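Local coordinates for protein putative mandelate racemase (Zymomonas mobilis, PDB 2OX4) that binds magnesium and is probably a lyase, perhaps a dehydratase, of the mandelate racemase group in the enolase superfamily, at residues C[113-118]-C[369-374]; C[6-11]-C[61-66]; C[190-195]-C[226-231]; C[40-45]-C[88-93]; C[124-129]-C[336-341]. All coordinates share one frame; numbering follows the deposited sequence. Where two conformers were deposited one is given.

Contact 1 of 5, residues C[113-118]-C[369-374]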
# COMPACT_ATOMS: atom_id res chain seq x y z
N PRO C 113 -11.96 32.29 33.24
CA PRO C 113 -12.00 32.33 31.78
C PRO C 113 -11.87 30.91 31.22
O PRO C 113 -11.21 30.07 31.83
CB PRO C 113 -10.75 33.16 31.41
CG PRO C 113 -9.84 33.08 32.60
CD PRO C 113 -10.74 32.89 33.81
N VAL C 114 -12.51 30.65 30.09
CA VAL C 114 -12.59 29.30 29.53
C VAL C 114 -11.22 28.64 29.32
O VAL C 114 -11.07 27.44 29.56
CB VAL C 114 -13.48 29.26 28.25
CG1 VAL C 114 -13.24 27.98 27.43
CG2 VAL C 114 -14.93 29.34 28.65
N TYR C 115 -10.21 29.42 28.90
CA TYR C 115 -8.89 28.83 28.63
C TYR C 115 -8.31 28.11 29.86
O TYR C 115 -7.55 27.15 29.72
CB TYR C 115 -7.90 29.85 28.05
CG TYR C 115 -7.35 30.81 29.08
CD1 TYR C 115 -6.26 30.47 29.89
CD2 TYR C 115 -7.93 32.07 29.26
CE1 TYR C 115 -5.77 31.34 30.85
CE2 TYR C 115 -7.44 32.95 30.21
CZ TYR C 115 -6.37 32.58 31.00
OH TYR C 115 -5.90 33.46 31.94
N LYS C 116 -8.67 28.57 31.06
CA LYS C 116 -8.22 27.93 32.30
C LYS C 116 -8.86 26.54 32.46
O LYS C 116 -8.33 25.71 33.16
CB LYS C 116 -8.51 28.79 33.53
CG LYS C 116 -7.75 30.12 33.59
CD LYS C 116 -6.47 30.03 34.41
CE LYS C 116 -5.81 31.41 34.60
NZ LYS C 116 -6.25 32.09 35.86
N LEU C 117 -10.01 26.32 31.82
CA LEU C 117 -10.65 25.00 31.83
C LEU C 117 -10.22 24.09 30.67
O LEU C 117 -10.55 22.91 30.67
CB LEU C 117 -12.18 25.14 31.85
CG LEU C 117 -12.74 26.03 32.98
CD1 LEU C 117 -14.25 26.19 32.86
CD2 LEU C 117 -12.33 25.45 34.32
N LEU C 118 -9.48 24.64 29.72
CA LEU C 118 -9.02 23.89 28.54
C LEU C 118 -7.54 23.50 28.63
O LEU C 118 -6.98 22.91 27.70
CB LEU C 118 -9.25 24.72 27.28
CG LEU C 118 -10.68 25.14 26.93
CD1 LEU C 118 -10.65 26.11 25.74
CD2 LEU C 118 -11.54 23.91 26.61
N VAL C 369 -6.00 36.86 25.10
CA VAL C 369 -7.25 36.16 25.43
C VAL C 369 -8.05 36.99 26.45
O VAL C 369 -7.45 37.61 27.34
CB VAL C 369 -6.96 34.73 25.96
CG1 VAL C 369 -6.32 34.76 27.35
CG2 VAL C 369 -8.23 33.87 25.93
N PRO C 370 -9.40 37.02 26.31
CA PRO C 370 -10.18 37.62 27.41
C PRO C 370 -9.92 36.95 28.76
O PRO C 370 -9.62 35.75 28.83
CB PRO C 370 -11.64 37.40 26.97
CG PRO C 370 -11.56 37.29 25.46
CD PRO C 370 -10.25 36.58 25.20
N GLU C 371 -10.00 37.74 29.83
CA GLU C 371 -9.73 37.23 31.17
C GLU C 371 -10.97 37.25 32.07
O GLU C 371 -10.89 36.95 33.26
CB GLU C 371 -8.59 38.04 31.82
CG GLU C 371 -7.25 37.96 31.10
CD GLU C 371 -6.53 36.63 31.27
OE1 GLU C 371 -6.96 35.79 32.09
OE2 GLU C 371 -5.51 36.42 30.58
N LEU C 372 -12.12 37.59 31.49
CA LEU C 372 -13.41 37.60 32.19
C LEU C 372 -13.86 36.15 32.40
O LEU C 372 -13.33 35.24 31.76
CB LEU C 372 -14.45 38.36 31.36
CG LEU C 372 -14.22 39.86 31.13
CD1 LEU C 372 -15.26 40.43 30.16
CD2 LEU C 372 -14.25 40.61 32.45
N PRO C 373 -14.82 35.91 33.32
CA PRO C 373 -15.39 34.55 33.41
C PRO C 373 -16.04 34.09 32.10
O PRO C 373 -16.60 34.91 31.37
CB PRO C 373 -16.44 34.67 34.51
CG PRO C 373 -15.98 35.85 35.35
CD PRO C 373 -15.39 36.81 34.35
N GLY C 374 -15.95 32.80 31.79
CA GLY C 374 -16.58 32.25 30.58
C GLY C 374 -15.76 32.61 29.34
O GLY C 374 -14.53 32.75 29.42
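Pro113 and Gly374 form a single isolated backbone bridge, with CA atoms 4.7 Å apart, where the tight turn 113-118 meets the extended run 369-374. Val114 N donates to Gly374 O at 3.0 Å; the N-H...O angle of 149° is moderately bent, and the donor stands above the carbonyl plane. The same oxygen takes a CA-H...O contact from Pro113 CA, and a second backbone bond, between Gly374 and Leu112, completes the bridge on the other flank of Pro113. Gly374 has a positive phi, which glycine accepts readily. The CG2 methyl of Val114 packs on this peptide, 3.4 Å from Gly374 C. Pro113 sets its CB against 369-374, 3.3 Å from Leu372 O. In this enolase-superfamily fold the contact joins the loop after helix 89-110, a helix of the N-terminal domain family, to the loop after strand 366-367, in the barrel-domain family; His330 and Leu329 of helix 322-333 touch the two segments. The main polar side-chain link is made by Tyr115. Its chi1 of 76° places CG between the backbone N and the carbonyl carbon, with the side chain leaving toward 369-374, and its OH donates to Glu371 OE1 at 2.6 Å, on the syn lone pair. Ring and carboxylate planes stand 88° apart, with OE1 at the ring edge. Glu371 bends at chi2 to bring its carboxylate back to the tyrosine, and OE2 forms a salt bridge with Lys121. At CE2 and CD2 of the ring, Val369 CG1 packs alongside, 3.6 Å from Tyr115 CE2.

Contact 2 of 5, residues C[6-11]-C[61-66]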
# COMPACT_ATOMS: atom_id res chain seq x y z
N THR C 6 -32.62 25.26 31.37
CA THR C 6 -34.05 25.56 31.47
C THR C 6 -34.60 26.29 30.26
O THR C 6 -35.81 26.26 30.02
CB THR C 6 -34.35 26.42 32.72
OG1 THR C 6 -33.48 27.56 32.73
CG2 THR C 6 -34.18 25.61 33.99
N LYS C 7 -33.73 26.96 29.51
CA LYS C 7 -34.17 27.72 28.35
C LYS C 7 -33.05 27.79 27.31
O LYS C 7 -31.87 27.84 27.66
CB LYS C 7 -34.57 29.15 28.75
CG LYS C 7 -35.37 29.87 27.68
CD LYS C 7 -35.31 31.38 27.84
CE LYS C 7 -36.12 31.85 29.02
NZ LYS C 7 -36.22 33.33 29.06
N ILE C 8 -33.45 27.76 26.05
CA ILE C 8 -32.53 27.87 24.93
C ILE C 8 -33.14 28.87 23.96
O ILE C 8 -34.29 28.73 23.55
CB ILE C 8 -32.31 26.50 24.26
CG1 ILE C 8 -31.47 25.59 25.18
CG2 ILE C 8 -31.61 26.66 22.88
CD1 ILE C 8 -31.50 24.13 24.79
N GLU C 9 -32.37 29.90 23.61
CA GLU C 9 -32.84 30.91 22.69
C GLU C 9 -31.93 30.98 21.48
O GLU C 9 -30.72 31.00 21.63
CB GLU C 9 -32.86 32.28 23.37
CG GLU C 9 -33.78 32.33 24.58
CD GLU C 9 -33.54 33.59 25.40
OE1 GLU C 9 -32.64 33.59 26.26
OE2 GLU C 9 -34.24 34.59 25.17
N ILE C 10 -32.53 31.03 20.29
CA ILE C 10 -31.72 30.98 19.07
C ILE C 10 -32.01 32.23 18.24
O ILE C 10 -33.17 32.54 17.97
CB ILE C 10 -32.01 29.70 18.24
CG1 ILE C 10 -31.71 28.45 19.07
CG2 ILE C 10 -31.19 29.68 16.94
CD1 ILE C 10 -32.70 27.34 18.82
N PHE C 11 -30.95 32.93 17.84
CA PHE C 11 -31.06 34.19 17.12
C PHE C 11 -30.46 34.02 15.74
O PHE C 11 -29.25 33.93 15.60
CB PHE C 11 -30.28 35.29 17.86
CG PHE C 11 -30.70 35.49 19.29
CD1 PHE C 11 -30.13 34.72 20.31
CD2 PHE C 11 -31.63 36.46 19.63
CE1 PHE C 11 -30.51 34.89 21.63
CE2 PHE C 11 -32.01 36.65 20.95
CZ PHE C 11 -31.45 35.87 21.96
N LEU C 61 -33.42 17.96 23.08
CA LEU C 61 -32.64 16.93 23.77
C LEU C 61 -31.84 17.50 24.93
O LEU C 61 -31.29 16.75 25.74
CB LEU C 61 -31.69 16.23 22.79
CG LEU C 61 -32.22 15.08 21.91
CD1 LEU C 61 -33.47 15.45 21.12
CD2 LEU C 61 -31.13 14.61 20.97
N LEU C 62 -31.76 18.83 25.00
CA LEU C 62 -30.83 19.49 25.92
C LEU C 62 -31.48 20.11 27.15
O LEU C 62 -30.82 20.28 28.18
CB LEU C 62 -30.00 20.54 25.17
CG LEU C 62 -29.19 19.89 24.05
CD1 LEU C 62 -28.44 20.93 23.24
CD2 LEU C 62 -28.23 18.85 24.63
N ILE C 63 -32.75 20.50 27.05
CA ILE C 63 -33.48 20.99 28.23
C ILE C 63 -33.42 19.92 29.33
O ILE C 63 -33.71 18.76 29.07
CB ILE C 63 -34.95 21.32 27.90
CG1 ILE C 63 -35.04 22.34 26.75
CG2 ILE C 63 -35.70 21.82 29.16
CD1 ILE C 63 -34.63 23.77 27.09
N GLY C 64 -33.00 20.31 30.53
CA GLY C 64 -32.88 19.37 31.65
C GLY C 64 -31.47 18.85 31.87
O GLY C 64 -31.17 18.28 32.92
N GLU C 65 -30.59 19.04 30.88
CA GLU C 65 -29.21 18.54 30.96
C GLU C 65 -28.34 19.41 31.86
O GLU C 65 -28.60 20.60 32.05
CB GLU C 65 -28.56 18.48 29.58
CG GLU C 65 -29.09 17.38 28.64
CD GLU C 65 -28.82 15.97 29.15
OE1 GLU C 65 -29.70 15.10 28.98
OE2 GLU C 65 -27.74 15.73 29.72
N ASP C 66 -27.28 18.79 32.38
CA ASP C 66 -26.24 19.49 33.12
C ASP C 66 -25.14 19.93 32.14
O ASP C 66 -24.43 19.08 31.58
CB ASP C 66 -25.64 18.54 34.16
CG ASP C 66 -24.63 19.21 35.08
OD1 ASP C 66 -24.17 20.34 34.81
OD2 ASP C 66 -24.31 18.60 36.12
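Ile8 holds CG1 anti to its carbonyl carbon (chi1 -71°) and extends CD1 beyond it, whereas Ile63, with a similar chi1, folds its chain at chi2 (-72°), which swings CD1 back over the strand. The two terminal methyls consequently meet, Ile8 CD1 lying 3.9 Å from Ile63 CD1. The same Ile8 methyl also rests on Leu62 CB at 3.9 Å, the two side chains crossing at about a right angle, so one carbon touches two successive residues. Ile63 CD1 reaches further, to 4.0 Å from Thr6 O, and covers the backbone at the start of the strand. Every contact is apolar or van der Waals in character, and 190 Å² is buried in all. Ile63 is the second residue of a reversal: Leu62 to Glu65 form a type II beta turn closed by Glu65 N to Leu62 O at 3.0 Å, with Gly64 at phi 98°. On the strand side, Thr6 and Lys7 both face Ser29 in a classic beta bulge. Val26 of the neighbouring strand also meets Ile8, and Ile73 of helix 70-79 meets Leu62. The contact thus seats the end of helix 48-62 on the antiparallel sheet, the alpha-plus-beta packing of the enolase-superfamily N-terminal domain.

Contact 3 of 5, residues C[190-195]-C[226-231]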
# COMPACT_ATOMS: atom_id res chain seq x y z
N GLU C 190 -3.77 34.68 -18.73
CA GLU C 190 -4.16 35.99 -18.17
C GLU C 190 -4.65 35.90 -16.72
O GLU C 190 -4.41 36.80 -15.92
CB GLU C 190 -5.21 36.69 -19.05
CG GLU C 190 -5.38 38.20 -18.79
CD GLU C 190 -4.10 39.00 -19.05
OE1 GLU C 190 -3.31 38.63 -19.94
OE2 GLU C 190 -3.89 40.03 -18.36
N THR C 191 -5.31 34.79 -16.38
CA THR C 191 -5.78 34.55 -15.01
C THR C 191 -4.61 34.35 -14.05
O THR C 191 -4.57 34.93 -12.96
CB THR C 191 -6.73 33.35 -14.94
OG1 THR C 191 -7.85 33.61 -15.79
CG2 THR C 191 -7.22 33.12 -13.50
N ILE C 192 -3.65 33.53 -14.47
CA ILE C 192 -2.40 33.39 -13.75
C ILE C 192 -1.72 34.75 -13.54
O ILE C 192 -1.29 35.07 -12.43
CB ILE C 192 -1.45 32.39 -14.47
CG1 ILE C 192 -2.12 31.01 -14.62
CG2 ILE C 192 -0.11 32.29 -13.75
CD1 ILE C 192 -2.37 30.26 -13.28
N LYS C 193 -1.68 35.56 -14.60
CA LYS C 193 -1.07 36.89 -14.53
C LYS C 193 -1.76 37.80 -13.51
O LYS C 193 -1.08 38.47 -12.74
CB LYS C 193 -1.04 37.56 -15.91
CG LYS C 193 -0.33 38.91 -15.95
CD LYS C 193 0.63 39.02 -17.13
CE LYS C 193 0.03 39.84 -18.26
NZ LYS C 193 -0.76 38.98 -19.19
N ILE C 194 -3.09 37.81 -13.51
CA ILE C 194 -3.88 38.59 -12.55
C ILE C 194 -3.53 38.21 -11.10
O ILE C 194 -3.28 39.08 -10.26
CB ILE C 194 -5.40 38.44 -12.81
CG1 ILE C 194 -5.83 39.24 -14.05
CG2 ILE C 194 -6.22 38.92 -11.62
CD1 ILE C 194 -7.21 38.86 -14.58
N GLY C 195 -3.47 36.91 -10.83
CA GLY C 195 -3.08 36.43 -9.50
C GLY C 195 -1.65 36.80 -9.14
O GLY C 195 -1.41 37.31 -8.05
N ILE C 226 -2.29 23.66 -8.56
CA ILE C 226 -0.89 23.33 -8.83
C ILE C 226 -0.31 24.36 -9.80
O ILE C 226 0.79 24.85 -9.60
CB ILE C 226 -0.75 21.90 -9.41
CG1 ILE C 226 -1.06 20.83 -8.34
CG2 ILE C 226 0.64 21.67 -10.03
CD1 ILE C 226 -1.24 19.43 -8.95
N GLN C 227 -1.09 24.69 -10.82
CA GLN C 227 -0.66 25.62 -11.86
C GLN C 227 -0.36 27.00 -11.26
O GLN C 227 0.67 27.61 -11.58
CB GLN C 227 -1.74 25.73 -12.93
CG GLN C 227 -1.32 26.54 -14.15
CD GLN C 227 -2.47 26.75 -15.10
OE1 GLN C 227 -3.52 26.11 -14.97
NE2 GLN C 227 -2.26 27.60 -16.10
N PHE C 228 -1.25 27.47 -10.40
CA PHE C 228 -1.06 28.75 -9.73
C PHE C 228 0.08 28.73 -8.71
O PHE C 228 0.84 29.70 -8.63
CB PHE C 228 -2.35 29.26 -9.09
CG PHE C 228 -2.27 30.69 -8.66
CD1 PHE C 228 -1.83 31.67 -9.55
CD2 PHE C 228 -2.62 31.06 -7.36
CE1 PHE C 228 -1.74 33.00 -9.15
CE2 PHE C 228 -2.54 32.39 -6.95
CZ PHE C 228 -2.10 33.36 -7.86
N ALA C 229 0.21 27.65 -7.94
CA ALA C 229 1.33 27.52 -6.98
C ALA C 229 2.70 27.70 -7.65
O ALA C 229 3.58 28.38 -7.11
CB ALA C 229 1.28 26.17 -6.24
N LYS C 230 2.87 27.09 -8.82
CA LYS C 230 4.11 27.23 -9.58
C LYS C 230 4.43 28.69 -9.87
O LYS C 230 5.59 29.11 -9.80
CB LYS C 230 4.02 26.44 -10.89
CG LYS C 230 3.97 24.94 -10.71
CD LYS C 230 3.99 24.22 -12.05
CE LYS C 230 3.49 22.79 -11.91
NZ LYS C 230 4.34 21.98 -11.00
N ALA C 231 3.40 29.47 -10.19
CA ALA C 231 3.57 30.86 -10.59
C ALA C 231 3.88 31.80 -9.43
O ALA C 231 4.48 32.86 -9.64
CB ALA C 231 2.36 31.33 -11.35
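Ile192 lays its branched side chain across three residues of the facing helix: Gln227, Phe228 and Ala231. Its CG2 methyl meets Ala231 CB at 3.6 Å, while CG1 and CD1 lie along the end of Gln227, with CG1 3.7 Å from NE2. These are neighbouring helices on the outside of the TIM-barrel domain: helix 189-206 precedes strand 211-215 and helix 222-232 follows it, both running in the same general sense. The short segments have axes 10.1 Å apart at closest approach and an angle of 49° between their N-to-C directions, and their CA atoms come nearest at Ile192 and Phe228. The contact is small, 244 Å² over five residues. Gln227 keeps an extended chain (chi1 -173°), which carries its amide over to Ile192; the amide does not bond to that helix segment, and its OE1 instead accepts from the backbone N of Leu187, just ahead of the helix. Hydrocarbon from the isoleucine therefore covers a group whose carbonyl oxygen is satisfied by the preceding loop. Phe228 makes the second half of the contact. The CG of Phe228 is anti to its backbone N (chi1 -168°), and the ring reaches across to Gly195, where the lack of a side chain lets it approach the backbone. The ring also touches Val169 and Leu170 of a loop and Tyr240 of strand 237-241. At the ring's outer end, Phe228 CZ lies 3.6 Å from Gly195 CA, while Gly195 C sits at the ring edge, near its plane.

Contact 4 of 5, residues C[40-45]-C[88-93]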
# COMPACT_ATOMS: atom_id res chain seq x y z
N ALA C 40 -23.05 29.25 15.76
CA ALA C 40 -22.91 28.26 14.68
C ALA C 40 -22.18 28.90 13.51
O ALA C 40 -22.53 30.01 13.07
CB ALA C 40 -24.29 27.74 14.24
N GLY C 41 -21.16 28.22 12.98
CA GLY C 41 -20.27 28.85 12.00
C GLY C 41 -20.74 28.89 10.56
O GLY C 41 -19.94 28.65 9.65
N ILE C 42 -22.03 29.16 10.35
CA ILE C 42 -22.61 29.23 9.00
C ILE C 42 -23.17 30.64 8.75
O ILE C 42 -24.25 30.81 8.18
CB ILE C 42 -23.74 28.15 8.79
CG1 ILE C 42 -23.33 26.80 9.39
CG2 ILE C 42 -24.07 27.96 7.31
CD1 ILE C 42 -24.26 25.65 9.04
N ALA C 43 -22.42 31.66 9.18
CA ALA C 43 -22.89 33.07 9.06
C ALA C 43 -22.89 33.60 7.62
O ALA C 43 -23.56 34.60 7.32
CB ALA C 43 -22.07 33.99 9.94
N TYR C 44 -22.10 32.97 6.76
CA TYR C 44 -21.95 33.36 5.37
C TYR C 44 -22.26 32.16 4.47
O TYR C 44 -22.46 31.04 4.96
CB TYR C 44 -20.53 33.88 5.11
CG TYR C 44 -19.41 32.88 5.38
CD1 TYR C 44 -18.82 32.17 4.33
CD2 TYR C 44 -18.93 32.67 6.67
CE1 TYR C 44 -17.78 31.25 4.58
CE2 TYR C 44 -17.90 31.76 6.92
CZ TYR C 44 -17.33 31.05 5.87
OH TYR C 44 -16.31 30.15 6.12
N GLY C 45 -22.32 32.41 3.17
CA GLY C 45 -22.81 31.43 2.21
C GLY C 45 -24.28 31.12 2.43
O GLY C 45 -25.02 31.91 3.03
N GLY C 88 -21.83 16.09 8.91
CA GLY C 88 -22.12 17.17 7.99
C GLY C 88 -21.94 18.56 8.58
O GLY C 88 -21.93 18.74 9.80
N THR C 89 -21.82 19.53 7.68
CA THR C 89 -21.71 20.95 7.98
C THR C 89 -22.70 21.37 9.06
O THR C 89 -22.32 21.88 10.10
CB THR C 89 -22.00 21.78 6.70
OG1 THR C 89 -21.05 21.46 5.68
CG2 THR C 89 -21.90 23.27 7.02
N VAL C 90 -23.99 21.13 8.78
CA VAL C 90 -25.06 21.64 9.62
C VAL C 90 -25.15 20.82 10.91
O VAL C 90 -25.24 21.38 12.01
CB VAL C 90 -26.41 21.64 8.86
CG1 VAL C 90 -27.55 22.09 9.78
CG2 VAL C 90 -26.33 22.54 7.62
N ILE C 91 -25.08 19.49 10.76
CA ILE C 91 -25.12 18.55 11.89
C ILE C 91 -24.08 18.96 12.93
O ILE C 91 -24.42 19.15 14.11
CB ILE C 91 -24.90 17.08 11.42
CG1 ILE C 91 -26.05 16.62 10.50
CG2 ILE C 91 -24.67 16.13 12.61
CD1 ILE C 91 -27.46 16.79 11.09
N PHE C 92 -22.83 19.15 12.50
CA PHE C 92 -21.75 19.49 13.44
C PHE C 92 -21.78 20.95 13.95
O PHE C 92 -21.38 21.21 15.09
CB PHE C 92 -20.37 19.09 12.90
CG PHE C 92 -20.08 17.61 13.01
CD1 PHE C 92 -19.80 16.86 11.88
CD2 PHE C 92 -20.13 16.97 14.25
CE1 PHE C 92 -19.55 15.49 11.99
CE2 PHE C 92 -19.87 15.61 14.37
CZ PHE C 92 -19.59 14.87 13.24
N SER C 93 -22.32 21.86 13.14
CA SER C 93 -22.53 23.25 13.58
C SER C 93 -23.45 23.33 14.79
O SER C 93 -23.25 24.16 15.68
CB SER C 93 -23.13 24.10 12.45
OG SER C 93 -22.19 24.34 11.43
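Apolar contacts centre on Ile42, whose CB is directed at helix 89-110 and whose extended chain (chi2 -171°) brings CD1 to the first turn of that helix. That methyl lies 3.9 Å from Thr89 CG2 and 4.0 Å from Val90 CG2, touching one branch of each. Ala40 makes a looser approach, its CB 4.2 Å from Ser93 CB. Mixed contacts come next: Ser93 OG lies 3.4 Å from Ile42 CG1 and about equally near CD1, a polar atom against hydrocarbon with no bond between them. Ile42 and Ser93 each have a second conformer, so this geometry holds for the one described. Hydrogen bonding stays within the helix. With chi1 at -71°, Ser93 turns OG back to Thr89 O and donates at 2.8 Å from above the carbonyl plane, while Ser93 N reaches the same oxygen from the opposite face. Thr89 OG1 is bonded to Tyr270 OH and to Gly87 O of the second subunit, whose Trp83 also packs on Ile42. The loop lies near the metal site: Tyr44 OH is hydrogen-bonded to Glu267, a magnesium ligand, as expected where the N-terminal domain of this superfamily caps the barrel. Because Ser93 OG has its proton engaged with Thr89 O, in this conformer it can probably lie against Ile42 at little cost.

Contact 5 of 5, residues C[124-129]-C[336-341]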
# COMPACT_ATOMS: atom_id res chain seq x y z
N GLU C 124 1.76 34.04 25.97
CA GLU C 124 1.17 35.22 26.62
C GLU C 124 0.26 36.01 25.69
O GLU C 124 -0.64 36.72 26.16
CB GLU C 124 2.28 36.12 27.19
CG GLU C 124 2.96 35.55 28.44
CD GLU C 124 1.97 35.07 29.52
OE1 GLU C 124 1.12 35.88 29.97
OE2 GLU C 124 2.04 33.89 29.92
N ASP C 125 0.49 35.91 24.38
CA ASP C 125 -0.39 36.53 23.39
C ASP C 125 -0.33 35.75 22.08
O ASP C 125 0.40 34.77 21.97
CB ASP C 125 -0.08 38.03 23.20
CG ASP C 125 1.24 38.29 22.47
OD1 ASP C 125 1.47 39.45 22.06
OD2 ASP C 125 2.06 37.36 22.31
N LEU C 126 -1.11 36.19 21.08
CA LEU C 126 -1.25 35.45 19.82
C LEU C 126 -0.91 36.36 18.65
O LEU C 126 -1.46 37.45 18.53
CB LEU C 126 -2.70 34.96 19.67
CG LEU C 126 -3.37 34.15 20.79
CD1 LEU C 126 -4.84 33.97 20.45
CD2 LEU C 126 -2.73 32.80 20.99
N ARG C 127 -0.03 35.88 17.77
CA ARG C 127 0.19 36.50 16.47
C ARG C 127 -1.10 36.51 15.65
O ARG C 127 -1.85 35.54 15.66
CB ARG C 127 1.29 35.76 15.72
CG ARG C 127 1.69 36.44 14.43
CD ARG C 127 2.72 35.64 13.66
NE ARG C 127 3.17 36.39 12.49
CZ ARG C 127 3.74 35.85 11.42
NH1 ARG C 127 3.96 34.54 11.34
NH2 ARG C 127 4.10 36.63 10.40
N VAL C 128 -1.34 37.61 14.94
CA VAL C 128 -2.58 37.78 14.17
C VAL C 128 -2.26 38.16 12.72
O VAL C 128 -1.29 38.88 12.46
CB VAL C 128 -3.49 38.88 14.79
CG1 VAL C 128 -4.81 38.95 14.06
CG2 VAL C 128 -3.75 38.63 16.28
N TYR C 129 -3.06 37.66 11.78
CA TYR C 129 -3.03 38.18 10.42
C TYR C 129 -4.30 38.93 10.03
O TYR C 129 -5.39 38.62 10.52
CB TYR C 129 -2.66 37.09 9.38
CG TYR C 129 -3.69 36.01 9.06
CD1 TYR C 129 -4.73 36.24 8.14
CD2 TYR C 129 -3.57 34.73 9.60
CE1 TYR C 129 -5.65 35.23 7.83
CE2 TYR C 129 -4.47 33.73 9.28
CZ TYR C 129 -5.49 33.97 8.39
OH TYR C 129 -6.37 32.96 8.08
N PRO C 336 -0.69 23.80 22.39
CA PRO C 336 0.74 24.01 22.11
C PRO C 336 1.06 24.26 20.63
O PRO C 336 2.02 24.99 20.33
CB PRO C 336 1.40 22.72 22.61
CG PRO C 336 0.34 21.68 22.48
CD PRO C 336 -0.96 22.40 22.79
N ASN C 337 0.26 23.69 19.72
CA ASN C 337 0.56 23.74 18.29
C ASN C 337 -0.21 24.83 17.55
O ASN C 337 -0.82 24.60 16.51
CB ASN C 337 0.40 22.34 17.61
CG ASN C 337 -1.00 21.72 17.80
OD1 ASN C 337 -1.66 21.94 18.82
ND2 ASN C 337 -1.44 20.90 16.83
N PHE C 338 -0.18 26.04 18.09
CA PHE C 338 -0.84 27.19 17.47
C PHE C 338 0.07 27.83 16.42
O PHE C 338 1.26 28.01 16.67
CB PHE C 338 -1.20 28.21 18.58
CG PHE C 338 -1.59 29.58 18.07
CD1 PHE C 338 -2.85 29.79 17.51
CD2 PHE C 338 -0.72 30.66 18.18
CE1 PHE C 338 -3.23 31.06 17.06
CE2 PHE C 338 -1.08 31.93 17.72
CZ PHE C 338 -2.34 32.12 17.17
N CYS C 339 -0.50 28.20 15.27
CA CYS C 339 0.26 28.86 14.20
C CYS C 339 0.08 30.40 14.26
O CYS C 339 1.04 31.15 14.49
CB CYS C 339 -0.20 28.34 12.82
SG CYS C 339 0.60 29.18 11.44
N ILE C 340 -1.15 30.85 14.06
CA ILE C 340 -1.46 32.28 13.86
C ILE C 340 -2.98 32.45 13.97
O ILE C 340 -3.73 31.48 13.81
CB ILE C 340 -0.91 32.79 12.49
CG1 ILE C 340 -0.88 34.33 12.44
CG2 ILE C 340 -1.65 32.15 11.30
CD1 ILE C 340 -0.13 34.89 11.24
N HIS C 341 -3.43 33.66 14.30
CA HIS C 341 -4.86 33.93 14.45
C HIS C 341 -5.41 34.76 13.28
O HIS C 341 -4.80 35.75 12.87
CB HIS C 341 -5.15 34.64 15.79
CG HIS C 341 -6.60 34.98 15.97
ND1 HIS C 341 -7.48 34.14 16.61
CD2 HIS C 341 -7.32 36.06 15.58
CE1 HIS C 341 -8.69 34.68 16.61
NE2 HIS C 341 -8.62 35.85 15.99
O HOH W 1 3.28 32.21 13.04
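Val128 and His341 form a parallel beta bridge, CA atoms 4.5 Å apart, fastened by two backbone bonds. His341 N donates to Arg127 O at 2.8 Å (149° at the hydrogen), and His341 O accepts from Tyr129 N at 2.8 Å, a straighter bond (165°) running nearly along the C=O axis. Val128 CA-H also approaches His341 O. Arg127, fully extended from CG to NE, lays its guanidinium against Ile340 CD1, which sits over one face; NE and NH2 form salt bridges with Asp163 and Asp211. Its NH1 donates at 3.0 Å to water 1, which in turn donates to Cys339 O. The His341 ring nitrogens are satisfied by Glu332 and Glu325, and Tyr129 OH by Gln315 and Lys166. Apolar contacts flank the bridge: Leu126 CD2 stands 4.0 Å from the Phe338 ring centroid, a CH-pi contact over the face, and Ile340 CG2 meets the edge of Tyr129 at CD2, 3.6 Å away. Tyr129 also touches Glu241, a magnesium ligand. Strand 126-131 thus pairs with 341-344, closing the barrel sheet, has 164-167 as its other parallel neighbour, and is backed by helix 322-333 through Leu329.

How the contacts relate
From the N terminus, contact 2 closes the first loop, from strand 5-13 to the end of helix 48-62, and contact 4 crosses it, because its segment 40-45 lies within that loop and 88-93 beyond it. Both tie together the N-terminal domain, with centres 19 Å apart. Contact 1 opens later, at 113-118, and closes only at 369-374, spanning the barrel domain. Within that span falls contact 5, which joins 124-129 to 336-341, and contact 3 lies inside contact 5 in turn, linking two successive outer helices. Contacts 1 and 5 approach to about 5 Å between nearest atoms, whereas contact 3 lies across the chain's centre from contacts 1 and 2.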